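Long-range contacts in KLLA0B12012p (Kluyveromyces lactis, PDB 6Y3P), which is the yeast protein Pby1, a direct partner of the mRNA decapping enzyme Dcp2, and probably binds ATP through its C-terminal ATP-grasp domain: residues L102-L107 / Q340-E345; K139-K144 / R155-I160; E199-P204 / D332-S337; R213-R218 / A237-N242. All coordinates share one frame; numbering follows the deposited sequence. Where two conformers were deposited one is given.

Overall arrangement
All four contacts lie in the tubulin-tyrosine ligase-like, ATP-grasp part of the chain. Contact 2 belongs to the five-stranded antiparallel sheet and contact 4 to the six-stranded one. Their centres are about 22 Å apart and they do not touch. Contact 3 joins the two sheets. Its centre is about 14 Å from contact 2 and about 11 Å from contact 4, and it touches both. Tyr200 N bonds to Trp140 O, and Asp332 forms a salt bridge with Arg218. Contact 1 touches contact 3, their centres about 9 Å apart; its segment 340-345 pairs with strand 326-335. In ATP-grasp enzymes ATP generally binds between two alpha+beta domains; any link to these contacts is inferred.

Contact 1 of 4, residues L102-L107 / Q340-E345; sequences LNRAFL and QVKLLE
Leu343 of strand 341-347 is held by the loop 102-107 through both of its backbone polar groups. Leu343 N gives a bond of 2.8 Å to Ala105 O, and Leu343 O accepts Leu107 N at 3.0 Å. The two bonds make a single beta bridge between Phe106 and Leu343. This is the tight part of the contact. Leu107 completes it, lying at about a right angle across the aliphatic part of Lys342. Its CD2 comes 3.7 Å from Lys342 CD, and its CD1 meets Leu344 CD1 at 4.1 Å. The Lys342 chain stays extended until a last bend (chi4 -68°). That bend brings NZ to Arg104 O at 2.8 Å, almost in line with the C=O bond (164°). Glu199 forms a salt bridge with the same ammonium, so this buried charge has both a carbonyl and a carboxylate as partners.

Arg104 marks the looser, solvent side. Arg104 is exposed, and its guanidinium meets Lys342 CE with its edge, through NH1 at 3.8 Å. The two positive groups come close here, and Glu199 probably offsets part of the repulsion. Val341 and Leu343 pack on helix 290-313, while Phe106 rests on helix 83-95. Strand 326-335 pairs with 341-347, and Leu107 also reaches strand 194-200 at Gln198 and Glu199.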
# COMPACT_ATOMS: atom_id res chain seq x y z
N LEU A 102 -11.73 6.93 6.12
CA LEU A 102 -10.85 5.99 6.82
C LEU A 102 -11.52 5.20 7.97
O LEU A 102 -10.99 4.16 8.36
CB LEU A 102 -9.58 6.72 7.31
CG LEU A 102 -8.60 7.17 6.20
CD1 LEU A 102 -7.33 7.76 6.80
CD2 LEU A 102 -8.24 6.02 5.25
N ASN A 103 -12.70 5.67 8.45
CA ASN A 103 -13.52 5.00 9.46
C ASN A 103 -14.19 3.77 8.85
O ASN A 103 -14.68 2.92 9.59
CB ASN A 103 -14.64 5.94 9.93
CG ASN A 103 -14.22 6.93 10.97
OD1 ASN A 103 -14.06 6.59 12.15
ND2 ASN A 103 -14.14 8.19 10.58
N ARG A 104 -14.30 3.73 7.49
CA ARG A 104 -14.91 2.64 6.73
C ARG A 104 -13.92 1.92 5.82
O ARG A 104 -13.95 0.70 5.76
CB ARG A 104 -16.09 3.15 5.87
CG ARG A 104 -17.44 2.54 6.24
CD ARG A 104 -17.52 1.02 6.06
NE ARG A 104 -18.88 0.50 6.23
CZ ARG A 104 -19.20 -0.79 6.18
NH1 ARG A 104 -18.27 -1.71 5.99
NH2 ARG A 104 -20.47 -1.17 6.34
N ALA A 105 -13.09 2.68 5.08
CA ALA A 105 -12.13 2.24 4.06
C ALA A 105 -10.77 1.70 4.58
O ALA A 105 -9.76 1.84 3.90
CB ALA A 105 -11.89 3.39 3.08
N PHE A 106 -10.76 1.02 5.73
CA PHE A 106 -9.53 0.45 6.28
C PHE A 106 -9.78 -0.84 7.06
O PHE A 106 -10.70 -0.91 7.88
CB PHE A 106 -8.81 1.48 7.18
CG PHE A 106 -7.57 0.98 7.87
CD1 PHE A 106 -6.48 0.51 7.14
CD2 PHE A 106 -7.47 1.01 9.26
CE1 PHE A 106 -5.32 0.08 7.78
CE2 PHE A 106 -6.30 0.57 9.89
CZ PHE A 106 -5.24 0.12 9.15
N LEU A 107 -8.93 -1.85 6.83
CA LEU A 107 -9.02 -3.13 7.50
C LEU A 107 -8.07 -3.07 8.64
O LEU A 107 -6.86 -3.07 8.43
CB LEU A 107 -8.67 -4.31 6.56
CG LEU A 107 -9.64 -4.54 5.42
CD1 LEU A 107 -9.09 -5.54 4.47
CD2 LEU A 107 -11.02 -4.94 5.91
N GLN A 340 -17.21 -1.32 -2.37
CA GLN A 340 -16.57 -0.54 -1.32
C GLN A 340 -15.12 -0.97 -1.18
O GLN A 340 -14.83 -2.16 -1.10
CB GLN A 340 -17.34 -0.66 0.02
CG GLN A 340 -18.81 -0.16 -0.00
CD GLN A 340 -18.95 1.17 -0.72
OE1 GLN A 340 -18.51 2.21 -0.23
NE2 GLN A 340 -19.48 1.15 -1.94
N VAL A 341 -14.20 0.00 -1.17
CA VAL A 341 -12.77 -0.29 -1.03
C VAL A 341 -12.34 -0.36 0.44
O VAL A 341 -12.89 0.31 1.30
CB VAL A 341 -11.80 0.63 -1.86
CG1 VAL A 341 -12.27 0.81 -3.30
CG2 VAL A 341 -11.57 1.97 -1.18
N LYS A 342 -11.33 -1.15 0.70
CA LYS A 342 -10.79 -1.26 2.02
C LYS A 342 -9.30 -1.29 1.93
O LYS A 342 -8.75 -2.15 1.25
CB LYS A 342 -11.41 -2.44 2.82
CG LYS A 342 -12.55 -1.92 3.72
CD LYS A 342 -13.60 -2.96 4.11
CE LYS A 342 -14.69 -2.41 5.02
NZ LYS A 342 -14.19 -2.05 6.39
N LEU A 343 -8.64 -0.28 2.51
CA LEU A 343 -7.18 -0.25 2.48
C LEU A 343 -6.62 -1.35 3.37
O LEU A 343 -7.01 -1.49 4.53
CB LEU A 343 -6.59 1.13 2.86
CG LEU A 343 -5.05 1.23 2.82
CD1 LEU A 343 -4.51 1.08 1.40
CD2 LEU A 343 -4.58 2.51 3.45
N LEU A 344 -5.72 -2.15 2.79
CA LEU A 344 -5.10 -3.23 3.50
C LEU A 344 -3.69 -2.84 3.93
O LEU A 344 -3.34 -3.01 5.10
CB LEU A 344 -5.10 -4.50 2.62
CG LEU A 344 -4.35 -5.72 3.14
CD1 LEU A 344 -5.07 -6.36 4.36
CD2 LEU A 344 -4.13 -6.73 2.03
N GLU A 345 -2.86 -2.33 3.00
CA GLU A 345 -1.46 -1.98 3.28
C GLU A 345 -0.88 -1.04 2.25
O GLU A 345 -1.42 -0.87 1.14
CB GLU A 345 -0.58 -3.24 3.37
CG GLU A 345 -0.47 -4.00 2.05
CD GLU A 345 0.07 -5.41 2.12
OE1 GLU A 345 0.68 -5.76 3.15
OE2 GLU A 345 -0.11 -6.17 1.14

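Contact 2 of 4, residues K139-K144 / R155-I160; sequences KWWILK and RIFKTI
Trp141 and Phe157 form a hydrogen-bonded pair of the beta hairpin made by strands 140-145 and 154-157, part of the antiparallel sheet of the ATP-grasp fold. Trp141 N reaches Phe157 O at 2.9 Å, with a bent N-H angle of 136°. Leu143 and Arg155 form the next hydrogen-bonded pair, and their Leu143 N to Arg155 O bond of 2.8 Å is much straighter. Ile142 and Ile156 lie between them as a non-hydrogen-bonded pair. Their side chains meet on the other face of the sheet, Ile142 CD1 to Ile156 CG1 at 3.5 Å.

The Phe157 ring leans back over its partner strand. Its CG sits between the backbone N and the carbonyl carbon (chi1 68°), which brings one ring face over Trp141 CB. The Trp141 and Phe157 rings are inclined by 26° but slid apart, so they barely overlap. At the end of the hairpin Lys158 folds over one face of Trp140. Its CD stands over the five-membered ring. Its NZ lies 3.5 Å from the centroid of the six-membered ring of Trp140, a cation-pi contact.

The second shell fixes these groups. His202 stacks on the opposite face of Trp140, so the indole is held between an imidazole and a lysine. Asp252 forms a salt bridge with Arg155, and Glu108 does the same for Lys139. Helix 160-171 packs on Leu143 and Phe157. The side chain of Thr159 caps the start of that helix. Leu143, which touches that helix, has its CB 3.9 Å from Phe157 CE1.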
# COMPACT_ATOMS: atom_id res chain seq x y z
N LYS A 139 -18.10 -6.61 12.74
CA LYS A 139 -17.14 -7.07 11.72
C LYS A 139 -16.77 -8.53 11.79
O LYS A 139 -16.97 -9.17 12.82
CB LYS A 139 -15.85 -6.24 11.84
CG LYS A 139 -15.98 -4.83 11.30
CD LYS A 139 -14.92 -3.91 11.85
CE LYS A 139 -15.35 -2.47 11.68
NZ LYS A 139 -14.30 -1.52 12.13
N TRP A 140 -16.17 -9.04 10.69
CA TRP A 140 -15.61 -10.39 10.58
C TRP A 140 -14.12 -10.25 10.84
O TRP A 140 -13.55 -9.16 10.65
CB TRP A 140 -15.87 -11.04 9.22
CG TRP A 140 -17.32 -11.28 8.92
CD1 TRP A 140 -18.31 -10.34 8.85
CD2 TRP A 140 -17.95 -12.55 8.68
NE1 TRP A 140 -19.52 -10.95 8.59
CE2 TRP A 140 -19.33 -12.30 8.47
CE3 TRP A 140 -17.49 -13.87 8.64
CZ2 TRP A 140 -20.23 -13.32 8.17
CZ3 TRP A 140 -18.39 -14.88 8.38
CH2 TRP A 140 -19.75 -14.61 8.16
N TRP A 141 -13.50 -11.31 11.35
CA TRP A 141 -12.11 -11.25 11.74
C TRP A 141 -11.42 -12.50 11.39
O TRP A 141 -12.03 -13.57 11.26
CB TRP A 141 -11.98 -11.03 13.27
CG TRP A 141 -12.62 -9.78 13.75
CD1 TRP A 141 -13.92 -9.63 14.17
CD2 TRP A 141 -12.06 -8.46 13.73
NE1 TRP A 141 -14.18 -8.30 14.42
CE2 TRP A 141 -13.05 -7.57 14.18
CE3 TRP A 141 -10.78 -7.96 13.43
CZ2 TRP A 141 -12.79 -6.20 14.39
CZ3 TRP A 141 -10.53 -6.60 13.61
CH2 TRP A 141 -11.52 -5.74 14.09
N ILE A 142 -10.13 -12.39 11.29
CA ILE A 142 -9.31 -13.53 11.03
C ILE A 142 -8.17 -13.55 12.06
O ILE A 142 -7.64 -12.50 12.42
CB ILE A 142 -8.92 -13.53 9.53
CG1 ILE A 142 -8.80 -14.94 9.03
CG2 ILE A 142 -7.72 -12.65 9.14
CD1 ILE A 142 -9.33 -15.05 7.78
N LEU A 143 -7.94 -14.74 12.66
CA LEU A 143 -6.89 -14.98 13.65
C LEU A 143 -5.71 -15.63 12.90
O LEU A 143 -5.77 -16.81 12.57
CB LEU A 143 -7.39 -15.86 14.80
CG LEU A 143 -6.33 -16.24 15.86
CD1 LEU A 143 -5.96 -15.05 16.76
CD2 LEU A 143 -6.76 -17.43 16.67
N LYS A 144 -4.68 -14.82 12.59
CA LYS A 144 -3.50 -15.25 11.83
C LYS A 144 -2.34 -15.50 12.78
O LYS A 144 -1.86 -14.53 13.39
CB LYS A 144 -3.06 -14.18 10.80
CG LYS A 144 -4.09 -13.74 9.77
CD LYS A 144 -3.92 -12.26 9.44
CE LYS A 144 -3.47 -11.99 8.02
NZ LYS A 144 -2.01 -12.18 7.84
N ARG A 155 -7.86 -18.76 11.13
CA ARG A 155 -9.27 -19.02 11.38
C ARG A 155 -10.16 -17.77 11.50
O ARG A 155 -9.75 -16.74 12.05
CB ARG A 155 -9.42 -19.91 12.63
CG ARG A 155 -8.88 -21.33 12.43
CD ARG A 155 -9.15 -22.24 13.61
NE ARG A 155 -10.58 -22.54 13.77
CZ ARG A 155 -11.10 -23.30 14.73
NH1 ARG A 155 -10.31 -23.86 15.64
NH2 ARG A 155 -12.41 -23.50 14.80
N ILE A 156 -11.40 -17.89 10.99
CA ILE A 156 -12.43 -16.84 10.99
C ILE A 156 -13.29 -16.92 12.26
O ILE A 156 -13.57 -18.01 12.77
CB ILE A 156 -13.31 -16.91 9.69
CG1 ILE A 156 -12.45 -16.59 8.48
CG2 ILE A 156 -14.50 -15.92 9.71
CD1 ILE A 156 -13.07 -16.93 7.22
N PHE A 157 -13.71 -15.75 12.74
CA PHE A 157 -14.60 -15.57 13.89
C PHE A 157 -15.22 -14.18 13.84
O PHE A 157 -14.74 -13.32 13.10
CB PHE A 157 -13.82 -15.76 15.19
CG PHE A 157 -12.81 -14.68 15.48
CD1 PHE A 157 -11.53 -14.74 14.94
CD2 PHE A 157 -13.13 -13.62 16.34
CE1 PHE A 157 -10.59 -13.74 15.21
CE2 PHE A 157 -12.18 -12.64 16.63
CZ PHE A 157 -10.91 -12.71 16.07
N LYS A 158 -16.24 -13.95 14.65
CA LYS A 158 -16.88 -12.64 14.77
C LYS A 158 -16.99 -12.18 16.23
O LYS A 158 -17.03 -10.98 16.47
CB LYS A 158 -18.28 -12.64 14.13
CG LYS A 158 -18.26 -12.60 12.61
CD LYS A 158 -19.51 -11.90 12.04
CE LYS A 158 -20.78 -12.72 12.11
NZ LYS A 158 -20.66 -14.02 11.40
N THR A 159 -17.05 -13.12 17.20
CA THR A 159 -17.20 -12.80 18.63
C THR A 159 -16.06 -13.32 19.55
O THR A 159 -15.33 -14.27 19.20
CB THR A 159 -18.57 -13.27 19.15
OG1 THR A 159 -18.60 -14.69 19.16
CG2 THR A 159 -19.74 -12.76 18.29
N ILE A 160 -15.98 -12.73 20.75
CA ILE A 160 -15.03 -13.13 21.79
C ILE A 160 -15.19 -14.62 22.12
O ILE A 160 -14.18 -15.30 22.19
CB ILE A 160 -15.12 -12.18 23.03
CG1 ILE A 160 -14.65 -10.76 22.63
CG2 ILE A 160 -14.31 -12.74 24.21
CD1 ILE A 160 -14.77 -9.57 23.65

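Contact 3 of 4, residues E199-P204 / D332-S337; sequences EYLHNP and DFLVDS
Pro204 and Asp336 bring their backbones together in a single bridge, their CA atoms 4.2 Å apart, on the segments that continue strands 194-200 and 326-335. Asn203 does most of the polar work beside it. Its O accepts Ser337 N at 2.7 Å, and Asn203 OD1 accepts Ser337 OG, also at 2.7 Å. The hydroxyl approaches from well above the amide carbonyl plane, 63° out of it. Ser337 OG reaches this position because it sits between its own backbone N and carbonyl carbon (chi1 59°). With an alanine here, Ser337 OG would probably lose its acceptor and be freer to rotate.

The bridge joins the two antiparallel sheets of the ATP-grasp fold: strand 194-200 belongs to one and strand 326-335 to the other. Leu201 fills the apolar side of the junction. Its CD1 meets Asp336 CB at 3.7 Å, and its CB faces Leu334 CD2 at 4.1 Å. The Asp336 carboxylate turns to the loop that follows it, where OD1 accepts Asp338 N in an Asx turn and also Gln340 N. Leu201 CD2 rests 3.6 Å from Val335 O.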
# COMPACT_ATOMS: atom_id res chain seq x y z
N GLU A 199 -9.10 -7.63 10.42
CA GLU A 199 -10.46 -7.51 9.90
C GLU A 199 -10.53 -8.30 8.60
O GLU A 199 -9.62 -8.23 7.77
CB GLU A 199 -10.84 -6.06 9.66
CG GLU A 199 -12.29 -5.91 9.28
CD GLU A 199 -12.77 -4.50 9.04
OE1 GLU A 199 -13.89 -4.35 8.49
OE2 GLU A 199 -12.05 -3.55 9.43
N TYR A 200 -11.56 -9.11 8.48
CA TYR A 200 -11.73 -9.98 7.32
C TYR A 200 -12.91 -9.56 6.46
O TYR A 200 -14.00 -9.32 6.97
CB TYR A 200 -11.80 -11.45 7.79
CG TYR A 200 -12.22 -12.44 6.73
CD1 TYR A 200 -11.31 -12.90 5.78
CD2 TYR A 200 -13.51 -12.97 6.71
CE1 TYR A 200 -11.69 -13.84 4.81
CE2 TYR A 200 -13.90 -13.88 5.74
CZ TYR A 200 -13.00 -14.31 4.78
OH TYR A 200 -13.40 -15.23 3.85
N LEU A 201 -12.68 -9.49 5.15
CA LEU A 201 -13.69 -9.18 4.15
C LEU A 201 -14.36 -10.50 3.65
O LEU A 201 -13.83 -11.20 2.77
CB LEU A 201 -13.02 -8.39 3.02
CG LEU A 201 -13.96 -7.75 2.01
CD1 LEU A 201 -14.08 -6.30 2.26
CD2 LEU A 201 -13.46 -7.98 0.61
N HIS A 202 -15.50 -10.85 4.26
CA HIS A 202 -16.27 -12.08 3.98
C HIS A 202 -17.00 -12.00 2.65
O HIS A 202 -17.34 -13.01 2.04
CB HIS A 202 -17.27 -12.34 5.13
CG HIS A 202 -18.52 -11.50 5.07
ND1 HIS A 202 -18.51 -10.16 5.41
CD2 HIS A 202 -19.77 -11.84 4.66
CE1 HIS A 202 -19.75 -9.72 5.21
NE2 HIS A 202 -20.54 -10.69 4.75
N ASN A 203 -17.18 -10.76 2.21
CA ASN A 203 -17.94 -10.15 1.13
C ASN A 203 -17.06 -9.80 -0.13
O ASN A 203 -17.27 -8.71 -0.64
CB ASN A 203 -18.37 -8.80 1.80
CG ASN A 203 -19.67 -8.22 1.36
OD1 ASN A 203 -20.61 -8.92 0.98
ND2 ASN A 203 -19.77 -6.92 1.51
N PRO A 204 -16.05 -10.54 -0.65
CA PRO A 204 -15.30 -9.99 -1.79
C PRO A 204 -16.10 -9.87 -3.09
O PRO A 204 -16.98 -10.67 -3.30
CB PRO A 204 -14.12 -10.97 -1.94
CG PRO A 204 -14.66 -12.23 -1.50
CD PRO A 204 -15.54 -11.88 -0.31
N ASP A 332 -2.42 -1.23 -1.56
CA ASP A 332 -3.25 -2.41 -1.75
C ASP A 332 -4.59 -2.28 -1.06
O ASP A 332 -4.68 -2.14 0.18
CB ASP A 332 -2.51 -3.70 -1.39
CG ASP A 332 -1.36 -3.96 -2.37
OD1 ASP A 332 -1.62 -4.54 -3.45
OD2 ASP A 332 -0.24 -3.50 -2.09
N PHE A 333 -5.62 -2.30 -1.89
CA PHE A 333 -7.02 -2.21 -1.52
C PHE A 333 -7.78 -3.50 -1.86
O PHE A 333 -7.58 -4.09 -2.92
CB PHE A 333 -7.70 -1.07 -2.30
CG PHE A 333 -7.28 0.32 -1.95
CD1 PHE A 333 -7.90 1.01 -0.92
CD2 PHE A 333 -6.30 0.98 -2.69
CE1 PHE A 333 -7.52 2.33 -0.61
CE2 PHE A 333 -5.90 2.27 -2.36
CZ PHE A 333 -6.51 2.93 -1.32
N LEU A 334 -8.72 -3.88 -1.00
CA LEU A 334 -9.67 -4.97 -1.20
C LEU A 334 -11.00 -4.31 -1.62
O LEU A 334 -11.28 -3.17 -1.25
CB LEU A 334 -9.85 -5.73 0.12
CG LEU A 334 -8.95 -6.96 0.36
CD1 LEU A 334 -7.48 -6.63 0.34
CD2 LEU A 334 -9.27 -7.61 1.70
N VAL A 335 -11.77 -4.99 -2.46
CA VAL A 335 -13.06 -4.53 -2.94
C VAL A 335 -14.09 -5.55 -2.49
O VAL A 335 -13.90 -6.75 -2.72
CB VAL A 335 -13.12 -4.34 -4.48
CG1 VAL A 335 -14.37 -3.54 -4.87
CG2 VAL A 335 -11.86 -3.67 -5.03
N ASP A 336 -15.18 -5.06 -1.88
CA ASP A 336 -16.29 -5.91 -1.45
C ASP A 336 -17.39 -5.98 -2.52
O ASP A 336 -17.34 -5.22 -3.49
CB ASP A 336 -16.84 -5.54 -0.04
CG ASP A 336 -17.66 -4.27 0.16
OD1 ASP A 336 -18.25 -3.77 -0.84
OD2 ASP A 336 -17.80 -3.83 1.34
N SER A 337 -18.39 -6.85 -2.32
CA SER A 337 -19.48 -7.05 -3.27
C SER A 337 -20.41 -5.83 -3.44
O SER A 337 -21.24 -5.83 -4.34
CB SER A 337 -20.26 -8.32 -2.94
OG SER A 337 -20.78 -8.19 -1.63

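Contact 4 of 4, residues R213-R218 / A237-N242; sequences RKFHIR and ALFAPN
Arg213 spreads its guanidinium over the start of the Phe239 side chain, with NH2 3.6 Å from Phe239 CB. The guanidinium and ring planes are 26° apart. Its NE gives a weak bond to Pro241 O at 3.3 Å. An alanine in its place would probably leave Phe239 CB without this cover and Pro241 O without that donor.

At Lys214 the backbone takes over. Lys214 O accepts Ala240 N at 2.9 Å, and a water links Lys214 N to Asn242 O. Phe215 then pairs with Phe239 across the hairpin of strands 215-224 and 228-239. Its CB sits over the Phe239 ring, 3.8 Å from the centroid. The two rings are oblique to each other. The Phe215 torsion (chi1 71°) swings its ring so that CD2 touches Ala237 CB at 3.6 Å.

His216 and Leu238 exchange two backbone bonds: His216 N to Leu238 O and Leu238 N to His216 O. Arg218 CB packs on Leu238 CD1 at 3.7 Å, while its guanidinium forms a salt bridge with Asp332 on strand 326-335. The chemistry implies a hairpin with an aromatic face at Phe215 and Phe239, and a mixed face at His216 and Leu238, beside which Arg218 ties it to the next strand.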
# COMPACT_ATOMS: atom_id res chain seq x y z
N ARG A 213 -12.97 -15.67 -8.98
CA ARG A 213 -11.70 -15.51 -8.30
C ARG A 213 -11.70 -14.07 -7.77
O ARG A 213 -12.08 -13.14 -8.50
CB ARG A 213 -10.54 -15.72 -9.29
CG ARG A 213 -10.40 -17.17 -9.78
CD ARG A 213 -9.66 -17.26 -11.10
NE ARG A 213 -8.24 -16.95 -10.97
CZ ARG A 213 -7.59 -16.01 -11.66
NH1 ARG A 213 -8.22 -15.27 -12.56
NH2 ARG A 213 -6.29 -15.81 -11.46
N LYS A 214 -11.35 -13.90 -6.48
CA LYS A 214 -11.32 -12.58 -5.85
C LYS A 214 -10.08 -11.80 -6.28
O LYS A 214 -9.12 -12.39 -6.79
CB LYS A 214 -11.42 -12.68 -4.31
CG LYS A 214 -10.16 -13.16 -3.63
CD LYS A 214 -10.08 -12.71 -2.16
CE LYS A 214 -9.05 -13.49 -1.36
NZ LYS A 214 -7.66 -13.30 -1.85
N PHE A 215 -10.07 -10.48 -6.04
CA PHE A 215 -8.91 -9.68 -6.40
C PHE A 215 -8.68 -8.55 -5.45
O PHE A 215 -9.59 -8.13 -4.72
CB PHE A 215 -9.05 -9.12 -7.85
CG PHE A 215 -10.09 -8.03 -8.04
CD1 PHE A 215 -11.44 -8.35 -8.21
CD2 PHE A 215 -9.73 -6.69 -8.06
CE1 PHE A 215 -12.40 -7.34 -8.36
CE2 PHE A 215 -10.68 -5.69 -8.22
CZ PHE A 215 -12.01 -6.02 -8.37
N HIS A 216 -7.45 -8.06 -5.48
CA HIS A 216 -7.14 -6.85 -4.77
C HIS A 216 -6.64 -5.85 -5.80
O HIS A 216 -6.31 -6.23 -6.95
CB HIS A 216 -6.23 -7.03 -3.53
CG HIS A 216 -4.86 -7.57 -3.80
ND1 HIS A 216 -3.75 -6.75 -3.74
CD2 HIS A 216 -4.46 -8.83 -4.04
CE1 HIS A 216 -2.71 -7.54 -3.95
NE2 HIS A 216 -3.09 -8.80 -4.17
N ILE A 217 -6.70 -4.56 -5.46
CA ILE A 217 -6.28 -3.47 -6.31
C ILE A 217 -4.90 -3.00 -5.84
O ILE A 217 -4.68 -2.74 -4.66
CB ILE A 217 -7.29 -2.29 -6.40
CG1 ILE A 217 -8.65 -2.76 -6.96
CG2 ILE A 217 -6.70 -1.15 -7.26
CD1 ILE A 217 -9.76 -1.72 -6.97
N ARG A 218 -3.98 -2.89 -6.78
CA ARG A 218 -2.68 -2.30 -6.55
C ARG A 218 -2.77 -0.91 -7.21
O ARG A 218 -2.91 -0.80 -8.43
CB ARG A 218 -1.55 -3.15 -7.18
CG ARG A 218 -0.14 -2.52 -7.09
CD ARG A 218 0.20 -2.11 -5.67
NE ARG A 218 1.51 -2.58 -5.22
CZ ARG A 218 1.77 -3.81 -4.79
NH1 ARG A 218 2.99 -4.13 -4.36
NH2 ARG A 218 0.83 -4.74 -4.81
N ALA A 237 -5.52 -5.00 -11.04
CA ALA A 237 -6.34 -5.97 -10.34
C ALA A 237 -5.53 -7.28 -10.41
O ALA A 237 -5.21 -7.75 -11.50
CB ALA A 237 -7.70 -6.13 -11.02
N LEU A 238 -5.14 -7.79 -9.24
CA LEU A 238 -4.34 -8.98 -9.06
C LEU A 238 -5.28 -10.02 -8.50
O LEU A 238 -5.77 -9.87 -7.39
CB LEU A 238 -3.14 -8.71 -8.10
CG LEU A 238 -2.46 -7.33 -8.27
CD1 LEU A 238 -2.02 -6.77 -6.97
CD2 LEU A 238 -1.31 -7.38 -9.18
N PHE A 239 -5.60 -11.02 -9.32
CA PHE A 239 -6.55 -12.09 -8.99
C PHE A 239 -5.91 -13.27 -8.28
O PHE A 239 -4.76 -13.63 -8.57
CB PHE A 239 -7.26 -12.56 -10.25
CG PHE A 239 -8.21 -11.53 -10.80
CD1 PHE A 239 -7.77 -10.57 -11.72
CD2 PHE A 239 -9.55 -11.52 -10.43
CE1 PHE A 239 -8.65 -9.62 -12.24
CE2 PHE A 239 -10.42 -10.54 -10.92
CZ PHE A 239 -9.97 -9.60 -11.82
N ALA A 240 -6.68 -13.88 -7.37
CA ALA A 240 -6.28 -15.07 -6.61
C ALA A 240 -6.28 -16.29 -7.58
O ALA A 240 -6.99 -16.25 -8.58
CB ALA A 240 -7.24 -15.28 -5.45
N PRO A 241 -5.45 -17.34 -7.36
CA PRO A 241 -5.43 -18.46 -8.33
C PRO A 241 -6.70 -19.31 -8.42
O PRO A 241 -7.12 -19.73 -9.51
CB PRO A 241 -4.23 -19.30 -7.87
CG PRO A 241 -4.09 -19.01 -6.42
CD PRO A 241 -4.49 -17.57 -6.25
N ASN A 242 -7.34 -19.53 -7.27
CA ASN A 242 -8.51 -20.37 -7.15
C ASN A 242 -9.82 -19.60 -6.95
O ASN A 242 -9.80 -18.43 -6.55
CB ASN A 242 -8.27 -21.38 -6.02
CG ASN A 242 -6.96 -22.15 -6.19
OD1 ASN A 242 -6.01 -22.00 -5.39
ND2 ASN A 242 -6.85 -22.90 -7.29
O HOH W 1 -10.65 -16.40 -5.00
O HOH W 2 -6.26 -11.50 -4.50